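Local atomic coordinates of proteolytically activated form of PPO4 Tyrosinase (Agaricus bisporus var. bisporus H97, PDB entry 4OUA), a protein that catalyses the o-hydroxylation of monophenols and the oxidation of the resulting o-diphenols to o-quinones at a copper centre, the initial step of melanin synthesis. Residues A[79-83]-A[84-88]. Residues are numbered along the deposited sequence; the frame is centred on the assembly and turned at random.
With CU1 (copper (I) ion), chain C.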
loop_
_atom_site.group_PDB
_atom_site.type_symbol
_atom_site.label_atom_id
_atom_site.label_comp_id
_atom_site.label_asym_id
_atom_site.label_seq_id
_atom_site.Cartn_x
_atom_site.Cartn_y
_atom_site.Cartn_z
ATOM N N CYS A 79 -10.362 6.111 3.024
ATOM C CA CYS A 79 -10.176 4.664 3.047
ATOM C C CYS A 79 -11.420 3.932 3.526
ATOM O O CYS A 79 -12.090 4.361 4.464
ATOM C CB CYS A 79 -8.980 4.285 3.925
ATOM S SG CYS A 79 -9.205 4.573 5.695
ATOM N N THR A 80 -11.722 2.825 2.859
ATOM C CA THR A 80 -12.883 2.015 3.188
ATOM C C THR A 80 -12.477 0.837 4.062
ATOM O O THR A 80 -11.702 -0.022 3.642
ATOM C CB THR A 80 -13.577 1.499 1.922
ATOM O OG1 THR A 80 -12.653 0.708 1.165
ATOM C CG2 THR A 80 -14.054 2.663 1.071
ATOM N N HIS A 81 -13.003 0.804 5.281
ATOM C CA HIS A 81 -12.641 -0.233 6.237
ATOM C C HIS A 81 -13.889 -0.853 6.854
ATOM O O HIS A 81 -14.885 -0.165 7.077
ATOM C CB HIS A 81 -11.729 0.342 7.325
ATOM C CG HIS A 81 -10.542 1.081 6.787
ATOM N ND1 HIS A 81 -10.444 2.455 6.817
ATOM C CD2 HIS A 81 -9.408 0.637 6.194
ATOM C CE1 HIS A 81 -9.300 2.826 6.271
ATOM N NE2 HIS A 81 -8.652 1.741 5.884
ATOM N N SER A 82 -13.829 -2.156 7.115
ATOM C CA SER A 82 -14.954 -2.891 7.687
ATOM C C SER A 82 -16.128 -2.979 6.715
ATOM O O SER A 82 -17.269 -3.195 7.122
ATOM C CB SER A 82 -15.406 -2.242 8.996
ATOM O OG SER A 82 -14.323 -2.114 9.899
ATOM N N GLN A 83 -15.841 -2.815 5.427
ATOM C CA GLN A 83 -16.878 -2.862 4.403
ATOM C C GLN A 83 -16.413 -3.626 3.165
ATOM O O GLN A 83 -15.221 -3.885 2.994
ATOM C CB GLN A 83 -17.309 -1.446 4.018
ATOM C CG GLN A 83 -16.156 -0.477 3.859
ATOM C CD GLN A 83 -16.519 0.717 3.004
ATOM O OE1 GLN A 83 -17.082 0.565 1.923
ATOM N NE2 GLN A 83 -16.201 1.913 3.485
ATOM N N VAL A 84 -17.364 -3.974 2.302
ATOM C CA VAL A 84 -17.094 -4.824 1.145
ATOM C C VAL A 84 -16.121 -4.209 0.141
ATOM O O VAL A 84 -15.559 -4.916 -0.695
ATOM C CB VAL A 84 -18.398 -5.171 0.397
ATOM C CG1 VAL A 84 -19.247 -6.125 1.221
ATOM C CG2 VAL A 84 -19.174 -3.906 0.064
ATOM N N LEU A 85 -15.919 -2.898 0.225
ATOM C CA LEU A 85 -15.100 -2.195 -0.758
ATOM C C LEU A 85 -13.629 -2.107 -0.362
ATOM O O LEU A 85 -12.829 -1.524 -1.091
ATOM C CB LEU A 85 -15.645 -0.785 -0.992
ATOM C CG LEU A 85 -17.020 -0.693 -1.653
ATOM C CD1 LEU A 85 -17.352 0.750 -1.977
ATOM C CD2 LEU A 85 -17.069 -1.558 -2.905
ATOM N N PHE A 86 -13.280 -2.684 0.784
ATOM C CA PHE A 86 -11.920 -2.580 1.309
ATOM C C PHE A 86 -10.854 -2.991 0.294
ATOM O O PHE A 86 -9.934 -2.223 0.016
ATOM C CB PHE A 86 -11.764 -3.422 2.578
ATOM C CG PHE A 86 -10.342 -3.540 3.051
ATOM C CD1 PHE A 86 -9.745 -2.508 3.756
ATOM C CD2 PHE A 86 -9.600 -4.678 2.782
ATOM C CE1 PHE A 86 -8.434 -2.610 4.186
ATOM C CE2 PHE A 86 -8.290 -4.785 3.211
ATOM C CZ PHE A 86 -7.706 -3.748 3.914
ATOM N N PRO A 87 -10.974 -4.207 -0.261
ATOM C CA PRO A 87 -9.971 -4.695 -1.215
ATOM C C PRO A 87 -9.839 -3.817 -2.461
ATOM O O PRO A 87 -8.721 -3.488 -2.853
ATOM C CB PRO A 87 -10.493 -6.088 -1.586
ATOM C CG PRO A 87 -11.334 -6.495 -0.423
ATOM C CD PRO A 87 -11.987 -5.232 0.043
ATOM N N THR A 88 -10.962 -3.443 -3.067
ATOM C CA THR A 88 -10.931 -2.708 -4.328
ATOM C C THR A 88 -10.484 -1.259 -4.152
ATOM O O THR A 88 -9.758 -0.728 -4.991
ATOM C CB THR A 88 -12.307 -2.719 -5.026
ATOM O OG1 THR A 88 -13.302 -2.183 -4.146
ATOM C CG2 THR A 88 -12.692 -4.136 -5.417
HETATM CU CU CU1 C . -7.032 1.688 4.546
HETATM O O HOH W 1 -5.790 0.602 6.310
#
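The backbone N of Phe-86 donates to the carbonyl O of Gln-83 over 3.2 Å, with 160° at the hydrogen; this bond closes a type I beta turn leading into helix 86-109. Beside the turn, the hydroxyl OG1 of Thr-80 adds a weak hydrogen bond to Leu-85 O. The Gln-83 side chain reaches across Leu-85, with OE1 of Gln-83 3.5 Å from CB of Leu-85.

Phe-86 has CG anti to its own backbone N (chi1 171°), which turns the ring toward Thr-80 and His-81. There Thr-80 O lies in the ring plane at the edge, 3.2 Å from Phe-86 CD1, and accepts a CA-H...O contact from Phe-86 CA as well. The next ring atom, Phe-86 CE1, comes 3.9 Å from His-81 CD2; each atom lies near the plane of the other ring, an edge-to-edge approach. His-81 NE2 binds copper at 2.1 Å, and its CE1 is covalently joined to Cys-79 SG at 1.8 Å, a thioether tethering the imidazole. Phe-86 also meets the rings of His-90 and His-250, ligands of different coppers. An alanine here would probably leave the CD2 edge of His-81 without its aromatic neighbour and open a gap beside the rings of His-90 and His-250. His-56 and His-90 complete the three-histidine set around this copper, part of the dinuclear type 3 copper centre of tyrosinases.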